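Local structure of protein disulfide-isomerase A4 (Rattus norvegicus, 3EC3) at residues Lys164-Tyr169 against Ala218-Val223; Leu73-Leu78 against Met92-Val97; Pro116-Arg121 against Phe171-Glu176. The protein catalyses the rearrangement of disulfide bonds in proteins of the endoplasmic reticulum, this chain being the part that holds its noncatalytic, thioredoxin-like b and b' domains. The protein carries 1 engineered substitution. All coordinates share one frame; numbering follows the deposited sequence.

Interaction 1: Lys164-Tyr169 against Ala218-Val223; sequences KDFPEY and ALREFV. Unlike the reference sequence in segment 218-223: Arg220 (reference Gln).
Asp165 and Arg220 supply the charged part of this contact, which packs helix 216-227 against the loop leading into strand 170-175 in the second thioredoxin-like domain, b'. Arg220 is the engineered position, a glutamine in the reference sequence, and the salt bridge is therefore a feature of this construct. Its NH1 lies 2.8 Å from OD2 of Asp165, which meets the guanidinium at its edge, although the carboxylate and guanidinium planes are clearly tilted against each other. Lys164 NZ forms a second salt bridge to the same OD2 (3.3 Å), so the three residues make a small network.

The apolar part centres on Phe166. Val223 CG1 stands 3.6 Å from the centroid of the Phe166 ring and only 8° off its normal, a well-formed CH-pi contact. Having CG1 anti to the backbone N (chi1 172°) sends this methyl out from the helix to the ring. The same methyl meets the Tyr169 ring at its edge, 3.7 Å from CD2, and is thus shared by two aromatics, while the Tyr169 hydroxyl is hydrogen-bonded to Lys227 further along the helix.

Between the polar and apolar parts, Arg220 CG meets the Phe166 ring at its edge, and the guanidinium beyond crosses it obliquely. Phe166 CE1 sits over one guanidinium face, 3.7 Å from Arg220 CZ, but the planes are 56° apart, which rules out a parallel stack.

Chemically, side chains alone join loop to helix, with no uncharged hydrogen bond across: Arg220 serves both parts, pairing with Asp165 while lying against Phe166, and Val223 CG1 packs on both rings.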
loop_
_atom_site.group_PDB
_atom_site.type_symbol
_atom_site.label_atom_id
_atom_site.label_comp_id
_atom_site.label_asym_id
_atom_site.label_seq_id
_atom_site.Cartn_x
_atom_site.Cartn_y
_atom_site.Cartn_z
ATOM N N LYS A 164 -11.443 -4.850 4.022
ATOM C CA LYS A 164 -11.577 -6.084 3.219
ATOM C C LYS A 164 -12.967 -6.216 2.626
ATOM O O LYS A 164 -13.160 -6.977 1.681
ATOM C CB LYS A 164 -11.311 -7.321 4.062
ATOM C CG LYS A 164 -12.323 -7.523 5.151
ATOM C CD LYS A 164 -12.399 -9.004 5.501
ATOM C CE LYS A 164 -12.921 -9.179 6.931
ATOM N NZ LYS A 164 -14.196 -8.456 7.087
ATOM N N ASP A 165 -13.916 -5.487 3.201
ATOM C CA ASP A 165 -15.328 -5.548 2.765
ATOM C C ASP A 165 -15.694 -4.526 1.704
ATOM O O ASP A 165 -16.781 -4.627 1.059
ATOM C CB ASP A 165 -16.237 -5.380 3.972
ATOM C CG ASP A 165 -16.303 -6.630 4.811
ATOM O OD1 ASP A 165 -15.969 -7.712 4.286
ATOM O OD2 ASP A 165 -16.687 -6.529 5.995
ATOM N N PHE A 166 -14.793 -3.561 1.491
ATOM C CA PHE A 166 -15.006 -2.484 0.526
ATOM C C PHE A 166 -13.841 -2.363 -0.447
ATOM O O PHE A 166 -13.142 -1.332 -0.457
ATOM C CB PHE A 166 -15.256 -1.155 1.232
ATOM C CG PHE A 166 -16.524 -1.155 2.092
ATOM C CD1 PHE A 166 -16.477 -1.527 3.441
ATOM C CD2 PHE A 166 -17.739 -0.776 1.542
ATOM C CE1 PHE A 166 -17.659 -1.542 4.227
ATOM C CE2 PHE A 166 -18.930 -0.764 2.316
ATOM C CZ PHE A 166 -18.883 -1.154 3.659
ATOM N N PRO A 167 -13.618 -3.409 -1.253
ATOM C CA PRO A 167 -12.473 -3.338 -2.145
ATOM C C PRO A 167 -12.571 -2.195 -3.146
ATOM O O PRO A 167 -11.582 -1.850 -3.789
ATOM C CB PRO A 167 -12.511 -4.695 -2.850
ATOM C CG PRO A 167 -13.990 -5.120 -2.795
ATOM C CD PRO A 167 -14.349 -4.693 -1.404
ATOM N N GLU A 168 -13.773 -1.643 -3.305
ATOM C CA GLU A 168 -14.007 -0.553 -4.246
ATOM C C GLU A 168 -13.453 0.802 -3.752
ATOM O O GLU A 168 -13.352 1.774 -4.547
ATOM C CB GLU A 168 -15.507 -0.423 -4.510
ATOM C CG GLU A 168 -16.306 -0.007 -3.263
ATOM C CD GLU A 168 -16.885 -1.198 -2.491
ATOM O OE1 GLU A 168 -16.340 -2.325 -2.599
ATOM O OE2 GLU A 168 -17.911 -1.015 -1.805
ATOM N N TYR A 169 -13.074 0.871 -2.460
ATOM C CA TYR A 169 -12.431 2.071 -1.911
ATOM C C TYR A 169 -11.013 1.721 -1.446
ATOM O O TYR A 169 -10.758 0.574 -1.090
ATOM C CB TYR A 169 -13.225 2.606 -0.702
ATOM C CG TYR A 169 -14.701 2.806 -1.005
ATOM C CD1 TYR A 169 -15.112 3.339 -2.238
ATOM C CD2 TYR A 169 -15.679 2.475 -0.059
ATOM C CE1 TYR A 169 -16.483 3.542 -2.542
ATOM C CE2 TYR A 169 -17.055 2.676 -0.347
ATOM C CZ TYR A 169 -17.441 3.200 -1.573
ATOM O OH TYR A 169 -18.783 3.377 -1.834
ATOM N N ALA A 218 -18.245 1.292 13.835
ATOM C CA ALA A 218 -18.419 2.712 13.633
ATOM C C ALA A 218 -17.807 3.120 12.294
ATOM O O ALA A 218 -18.445 3.832 11.492
ATOM C CB ALA A 218 -17.790 3.468 14.776
ATOM N N LEU A 219 -16.583 2.640 12.024
ATOM C CA LEU A 219 -15.993 2.858 10.723
ATOM C C LEU A 219 -16.832 2.243 9.599
ATOM O O LEU A 219 -17.036 2.883 8.577
ATOM C CB LEU A 219 -14.534 2.346 10.668
ATOM C CG LEU A 219 -13.816 2.594 9.321
ATOM C CD1 LEU A 219 -13.652 4.093 9.079
ATOM C CD2 LEU A 219 -12.432 1.851 9.288
ATOM N N ARG A 220 -17.331 1.022 9.770
ATOM C CA ARG A 220 -18.161 0.414 8.712
ATOM C C ARG A 220 -19.451 1.217 8.400
ATOM O O ARG A 220 -19.874 1.300 7.241
ATOM C CB ARG A 220 -18.533 -1.053 9.011
ATOM C CG ARG A 220 -18.741 -1.842 7.706
ATOM C CD ARG A 220 -19.867 -2.862 7.715
ATOM N NE ARG A 220 -20.290 -3.150 6.331
ATOM C CZ ARG A 220 -19.873 -4.184 5.588
ATOM N NH1 ARG A 220 -19.030 -5.075 6.092
ATOM N NH2 ARG A 220 -20.325 -4.346 4.339
ATOM N N GLU A 221 -20.037 1.799 9.444
ATOM C CA GLU A 221 -21.253 2.619 9.333
ATOM C C GLU A 221 -21.028 3.911 8.546
ATOM O O GLU A 221 -21.857 4.299 7.724
ATOM C CB GLU A 221 -21.794 2.918 10.729
ATOM C CG GLU A 221 -22.173 1.652 11.485
ATOM C CD GLU A 221 -22.780 1.896 12.883
ATOM O OE1 GLU A 221 -22.446 2.901 13.563
ATOM O OE2 GLU A 221 -23.579 1.044 13.314
ATOM N N PHE A 222 -19.901 4.559 8.811
ATOM C CA PHE A 222 -19.447 5.782 8.147
ATOM C C PHE A 222 -19.224 5.571 6.641
ATOM O O PHE A 222 -19.725 6.350 5.818
ATOM C CB PHE A 222 -18.169 6.264 8.861
ATOM C CG PHE A 222 -17.484 7.456 8.233
ATOM C CD1 PHE A 222 -16.126 7.371 7.883
ATOM C CD2 PHE A 222 -18.149 8.670 8.060
ATOM C CE1 PHE A 222 -15.449 8.462 7.333
ATOM C CE2 PHE A 222 -17.490 9.773 7.508
ATOM C CZ PHE A 222 -16.137 9.672 7.141
ATOM N N VAL A 223 -18.480 4.515 6.292
ATOM C CA VAL A 223 -18.277 4.113 4.887
ATOM C C VAL A 223 -19.606 3.719 4.187
ATOM O O VAL A 223 -19.840 4.091 3.024
ATOM C CB VAL A 223 -17.216 2.973 4.780
ATOM C CG1 VAL A 223 -17.121 2.414 3.364
ATOM C CG2 VAL A 223 -15.823 3.483 5.292
#

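Interaction 2: Leu73-Leu78 against Met92-Val97; sequences LGKLVL and MHVMDV
Leu76 and Leu78 pair with Met95 and His93 as hydrogen-bonded antiparallel pairs, the segment axes coming within 4.6 Å at 163°, and each pair closes two N-H to O=C bonds of 2.8 to 2.9 Å between backbone N and O. At one end Val97 N reaches Gly74 O from above the carbonyl plane, 3.0 Å away. There Gly74 and Lys75 both face Val32 in a G1 beta bulge; Gly74 has a positive phi (96°), at which a side chain would jam against the preceding carbonyl.

Lys75 and Asp96 run side by side in the same direction from a non-hydrogen-bonded pair. Their salt bridge, NZ to OD1, enters from well above the carboxylate plane; its modelled length of 2.5 Å is short enough to be doubtful in detail. The Lys75 chain bends at chi2 (-75°), which lays CD 3.8 Å from Val94 CG1. Shortening Lys75 to an alanine is likely to leave Asp96 without its charged mate and to take the methylene cover from Val94 CG1.

Val77, on this same face, puts CG1 3.9 Å from CB of Met92, a selenomethionine. On the other face, Leu76 CB rests 3.7 Å from Val97 CG2, and its CD1 end meets the terminal methyl of selenomethionine Met95.

Helix 103-113 packs on that second face: Ile106 touches Met95 and Val97, Tyr109 touches Met95 and His93, and His113 stacks on the His93 ring. Met92 instead meets Leu69 of helix 63-69. Strand 75-79 has strand 28-32 as its other neighbour, whereas strand 93-96 is outermost in the five-stranded sheet of the thioredoxin-like b domain.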
loop_
_atom_site.group_PDB
_atom_site.type_symbol
_atom_site.label_atom_id
_atom_site.label_comp_id
_atom_site.label_asym_id
_atom_site.label_seq_id
_atom_site.Cartn_x
_atom_site.Cartn_y
_atom_site.Cartn_z
ATOM N N LEU A 73 11.640 -19.521 -11.923
ATOM C CA LEU A 73 12.226 -18.350 -12.590
ATOM C C LEU A 73 11.212 -17.852 -13.616
ATOM O O LEU A 73 10.357 -18.627 -14.094
ATOM C CB LEU A 73 13.608 -18.686 -13.216
ATOM C CG LEU A 73 14.705 -19.161 -12.228
ATOM C CD1 LEU A 73 15.984 -19.668 -12.930
ATOM C CD2 LEU A 73 15.056 -18.122 -11.183
ATOM N N GLY A 74 11.261 -16.573 -13.949
ATOM C CA GLY A 74 10.413 -16.016 -15.004
ATOM C C GLY A 74 9.171 -15.388 -14.431
ATOM O O GLY A 74 8.072 -15.568 -14.959
ATOM N N LYS A 75 9.339 -14.673 -13.320
ATOM C CA LYS A 75 8.212 -14.122 -12.597
ATOM C C LYS A 75 8.450 -12.680 -12.127
ATOM O O LYS A 75 9.570 -12.271 -11.808
ATOM C CB LYS A 75 7.905 -14.976 -11.337
ATOM C CG LYS A 75 7.745 -16.516 -11.558
ATOM C CD LYS A 75 6.442 -16.862 -12.188
ATOM C CE LYS A 75 6.314 -18.364 -12.411
ATOM N NZ LYS A 75 5.357 -18.569 -13.532
ATOM N N LEU A 76 7.371 -11.924 -12.009
ATOM C CA LEU A 76 7.410 -10.665 -11.308
ATOM C C LEU A 76 6.699 -10.913 -9.956
ATOM O O LEU A 76 5.574 -11.429 -9.934
ATOM C CB LEU A 76 6.624 -9.667 -12.148
ATOM C CG LEU A 76 6.559 -8.162 -11.899
ATOM C CD1 LEU A 76 5.129 -7.649 -11.809
ATOM C CD2 LEU A 76 7.539 -7.622 -10.836
ATOM N N VAL A 77 7.332 -10.543 -8.841
ATOM C CA VAL A 77 6.799 -10.868 -7.527
ATOM C C VAL A 77 6.670 -9.517 -6.820
ATOM O O VAL A 77 7.618 -8.737 -6.816
ATOM C CB VAL A 77 7.760 -11.796 -6.748
ATOM C CG1 VAL A 77 7.230 -12.040 -5.347
ATOM C CG2 VAL A 77 8.002 -13.136 -7.521
ATOM N N LEU A 78 5.506 -9.247 -6.237
ATOM C CA LEU A 78 5.304 -8.034 -5.458
ATOM C C LEU A 78 4.948 -8.472 -4.051
ATOM O O LEU A 78 4.021 -9.319 -3.862
ATOM C CB LEU A 78 4.163 -7.197 -6.013
ATOM C CG LEU A 78 4.557 -6.073 -6.994
ATOM C CD1 LEU A 78 4.778 -6.695 -8.298
ATOM C CD2 LEU A 78 3.394 -5.016 -7.072
HETATM N N MSE A 92 2.529 -12.784 -1.365
HETATM C CA MSE A 92 3.076 -12.363 -2.642
HETATM C C MSE A 92 2.045 -12.356 -3.713
HETATM O O MSE A 92 1.151 -13.215 -3.727
HETATM C CB MSE A 92 4.291 -13.206 -3.070
HETATM C CG MSE A 92 4.332 -14.640 -2.669
HETATM SE SE MSE A 92 6.225 -15.181 -3.132
HETATM C CE MSE A 92 6.899 -15.150 -1.357
ATOM N N HIS A 93 2.141 -11.371 -4.592
ATOM C CA HIS A 93 1.408 -11.411 -5.853
ATOM C C HIS A 93 2.418 -11.748 -6.932
ATOM O O HIS A 93 3.432 -11.065 -7.031
ATOM C CB HIS A 93 0.751 -10.071 -6.101
ATOM C CG HIS A 93 -0.539 -9.909 -5.341
ATOM N ND1 HIS A 93 -0.612 -9.250 -4.141
ATOM C CD2 HIS A 93 -1.795 -10.315 -5.624
ATOM C CE1 HIS A 93 -1.867 -9.231 -3.718
ATOM N NE2 HIS A 93 -2.607 -9.864 -4.603
ATOM N N VAL A 94 2.138 -12.798 -7.722
ATOM C CA VAL A 94 3.093 -13.341 -8.675
ATOM C C VAL A 94 2.501 -13.335 -10.091
ATOM O O VAL A 94 1.366 -13.824 -10.297
ATOM C CB VAL A 94 3.506 -14.782 -8.276
ATOM C CG1 VAL A 94 4.511 -15.353 -9.260
ATOM C CG2 VAL A 94 4.122 -14.788 -6.857
HETATM N N MSE A 95 3.232 -12.744 -11.039
HETATM C CA MSE A 95 2.812 -12.678 -12.442
HETATM C C MSE A 95 3.862 -13.356 -13.311
HETATM O O MSE A 95 5.049 -13.139 -13.112
HETATM C CB MSE A 95 2.651 -11.235 -12.904
HETATM C CG MSE A 95 2.243 -11.106 -14.376
HETATM SE SE MSE A 95 2.195 -9.236 -14.879
HETATM C CE MSE A 95 3.849 -8.820 -14.636
ATOM N N ASP A 96 3.413 -14.197 -14.245
ATOM C CA ASP A 96 4.318 -14.804 -15.230
ATOM C C ASP A 96 4.834 -13.721 -16.137
ATOM O O ASP A 96 4.057 -12.888 -16.594
ATOM C CB ASP A 96 3.597 -15.863 -16.112
ATOM C CG ASP A 96 3.048 -17.047 -15.311
ATOM O OD1 ASP A 96 3.353 -17.158 -14.094
ATOM O OD2 ASP A 96 2.309 -17.892 -15.901
ATOM N N VAL A 97 6.148 -13.726 -16.406
ATOM C CA VAL A 97 6.750 -12.748 -17.307
ATOM C C VAL A 97 7.716 -13.423 -18.276
ATOM O O VAL A 97 8.725 -13.994 -17.847
ATOM C CB VAL A 97 7.509 -11.598 -16.566
ATOM C CG1 VAL A 97 8.167 -10.651 -17.578
ATOM C CG2 VAL A 97 6.562 -10.794 -15.677
HETATM O O HOH W 1 1.969 -8.013 -2.370
#

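Interaction 3: Pro116-Arg121 against Phe171-Glu176; sequences PLVGHR and FAIADE
Val118 and Ile173 cross at about a right angle, methyl to methyl, with Val118 CG1 3.7 Å from Ile173 CG2. The other Val118 branch, CG2, turns to Phe171 and meets its CB rather than its ring; the Phe171 side chain also packs on Val136 and Ala163. Ile173 holds CG1 between its backbone N and carbonyl carbon (chi1 64°), and this puts CG1 3.5 Å from Gly119 O, while CG2 is left facing the valine.

His120 also points to the Ile173 side. Its ring presents an edge to the neighbouring strand, CD2 lying 3.6 Å from Ile173 O and near the ring plane. NE2 is 2.9 Å from a water that donates to Arg121 O and accepts from Asp175 N, so the imidazole reaches the second strand through solvent.

These strands are the first and third of the b' domain's thioredoxin-like sheet, strand order 1-3-2-4-5, with 118-121 at its edge. Parallel pairing is carried by two backbone bonds, Ile173 N to Gly119 O (3.0 Å) and Arg121 N to Ile173 O (2.9 Å). The axes are 37° apart and strand 118-121 is weakly bonded; around Leu117-Gly119 waters stand in for direct bonds: one molecule accepts from Gly119 N and donates to both Pro116 O and Phe171 O, and another links Leu117 O with Phe171 N. A CB on Gly119 would clash with Pro116 CG.

On the opposite face Arg121 sets its CB 3.7 Å from Ala172 CB. Beyond it the chain runs extended from CG to NE, past Ala174 at the guanidinium edge, to a salt bridge with Glu182 and a cation-pi contact with Tyr179.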
loop_
_atom_site.group_PDB
_atom_site.type_symbol
_atom_site.label_atom_id
_atom_site.label_comp_id
_atom_site.label_asym_id
_atom_site.label_seq_id
_atom_site.Cartn_x
_atom_site.Cartn_y
_atom_site.Cartn_z
ATOM N N PRO A 116 -1.057 -1.893 -0.260
ATOM C CA PRO A 116 -1.684 -2.888 0.599
ATOM C C PRO A 116 -3.153 -2.557 0.881
ATOM O O PRO A 116 -3.615 -1.433 0.614
ATOM C CB PRO A 116 -0.905 -2.786 1.885
ATOM C CG PRO A 116 -0.292 -1.507 1.965
ATOM C CD PRO A 116 -0.133 -1.029 0.483
ATOM N N LEU A 117 -3.887 -3.536 1.399
ATOM C CA LEU A 117 -5.250 -3.296 1.837
ATOM C C LEU A 117 -5.327 -2.113 2.791
ATOM O O LEU A 117 -6.205 -1.258 2.651
ATOM C CB LEU A 117 -5.737 -4.513 2.629
ATOM C CG LEU A 117 -7.127 -5.054 2.413
ATOM C CD1 LEU A 117 -7.618 -5.903 3.566
ATOM C CD2 LEU A 117 -8.185 -4.089 1.766
ATOM N N VAL A 118 -4.423 -2.044 3.759
ATOM C CA VAL A 118 -4.323 -0.819 4.608
ATOM C C VAL A 118 -2.872 -0.411 4.798
ATOM O O VAL A 118 -2.149 -0.979 5.632
ATOM C CB VAL A 118 -5.017 -0.946 5.987
ATOM C CG1 VAL A 118 -4.898 0.401 6.769
ATOM C CG2 VAL A 118 -6.484 -1.265 5.838
ATOM N N GLY A 119 -2.457 0.556 3.979
ATOM C CA GLY A 119 -1.107 1.097 4.008
ATOM C C GLY A 119 -1.042 2.351 4.839
ATOM O O GLY A 119 -2.023 2.725 5.490
ATOM N N HIS A 120 0.121 2.998 4.816
ATOM C CA HIS A 120 0.369 4.213 5.609
ATOM C C HIS A 120 0.500 5.396 4.643
ATOM O O HIS A 120 1.457 5.470 3.866
ATOM C CB HIS A 120 1.670 4.077 6.437
ATOM C CG HIS A 120 1.996 5.290 7.280
ATOM N ND1 HIS A 120 3.200 5.423 7.931
ATOM C CD2 HIS A 120 1.283 6.400 7.574
ATOM C CE1 HIS A 120 3.226 6.573 8.592
ATOM N NE2 HIS A 120 2.058 7.172 8.419
ATOM N N ARG A 121 -0.516 6.258 4.656
ATOM C CA ARG A 121 -0.538 7.472 3.829
ATOM C C ARG A 121 0.281 8.532 4.552
ATOM O O ARG A 121 0.043 8.826 5.718
ATOM C CB ARG A 121 -1.986 7.929 3.604
ATOM C CG ARG A 121 -2.120 9.301 2.883
ATOM C CD ARG A 121 -3.588 9.643 2.917
ATOM N NE ARG A 121 -3.924 10.922 2.288
ATOM C CZ ARG A 121 -4.404 11.966 2.952
ATOM N NH1 ARG A 121 -4.736 13.065 2.298
ATOM N NH2 ARG A 121 -4.568 11.905 4.276
ATOM N N PHE A 171 -8.163 2.311 1.478
ATOM C CA PHE A 171 -8.150 2.667 2.915
ATOM C C PHE A 171 -6.691 2.879 3.282
ATOM O O PHE A 171 -5.789 2.202 2.730
ATOM C CB PHE A 171 -8.682 1.533 3.768
ATOM C CG PHE A 171 -10.193 1.287 3.673
ATOM C CD1 PHE A 171 -10.784 0.776 2.535
ATOM C CD2 PHE A 171 -11.004 1.524 4.787
ATOM C CE1 PHE A 171 -12.167 0.525 2.481
ATOM C CE2 PHE A 171 -12.399 1.281 4.745
ATOM C CZ PHE A 171 -12.977 0.787 3.592
ATOM N N ALA A 172 -6.446 3.828 4.179
ATOM C CA ALA A 172 -5.080 4.068 4.661
ATOM C C ALA A 172 -5.151 4.566 6.087
ATOM O O ALA A 172 -6.165 5.203 6.489
ATOM C CB ALA A 172 -4.379 5.101 3.778
ATOM N N ILE A 173 -4.099 4.313 6.863
ATOM C CA ILE A 173 -3.987 4.987 8.158
ATOM C C ILE A 173 -3.060 6.194 7.921
ATOM O O ILE A 173 -2.221 6.184 7.001
ATOM C CB ILE A 173 -3.406 4.035 9.249
ATOM C CG1 ILE A 173 -1.965 3.643 8.889
ATOM C CG2 ILE A 173 -4.394 2.824 9.508
ATOM C CD1 ILE A 173 -1.244 2.886 10.032
ATOM N N ALA A 174 -3.214 7.236 8.729
ATOM C CA ALA A 174 -2.455 8.470 8.547
ATOM C C ALA A 174 -2.108 9.022 9.927
ATOM O O ALA A 174 -2.905 8.905 10.870
ATOM C CB ALA A 174 -3.260 9.501 7.748
ATOM N N ASP A 175 -0.900 9.574 10.058
ATOM C CA ASP A 175 -0.513 10.135 11.346
ATOM C C ASP A 175 -1.231 11.474 11.581
ATOM O O ASP A 175 -1.256 12.325 10.700
ATOM C CB ASP A 175 0.998 10.319 11.455
ATOM C CG ASP A 175 1.394 10.859 12.801
ATOM O OD1 ASP A 175 1.729 12.048 12.887
ATOM O OD2 ASP A 175 1.248 10.140 13.798
ATOM N N GLU A 176 -1.808 11.650 12.767
ATOM C CA GLU A 176 -2.663 12.850 13.029
ATOM C C GLU A 176 -1.891 14.169 13.045
ATOM O O GLU A 176 -2.462 15.223 12.708
ATOM C CB GLU A 176 -3.485 12.695 14.315
ATOM C CG GLU A 176 -2.659 12.384 15.537
ATOM C CD GLU A 176 -3.497 12.003 16.756
ATOM O OE1 GLU A 176 -4.742 12.105 16.704
ATOM O OE2 GLU A 176 -2.897 11.632 17.789
HETATM O O HOH W 2 -3.729 1.221 1.450
HETATM O O HOH W 3 -7.758 -0.492 0.603
HETATM O O HOH W 4 1.071 9.855 8.092
#

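In the fold
Interaction 2 closes first along the chain and belongs to the first five-stranded sheet, that of the b domain. Interactions 1 and 3 follow in the second sheet's domain, b', their segments alternating in the order 116-121, 164-169, 171-176, 218-223. Their centres are 14 Å apart and they touch: Phe171 packs on Val223 and on the Phe166 carbonyl, and Leu117 on Lys164. Strand 170-175 therefore pairs with edge strand 118-121 and also faces helix 216-227. Interaction 2 lies about 30 Å and 25 Å, centre to centre, from interactions 1 and 3, touching neither, consistent with two separately packed thioredoxin-like domains joined in series.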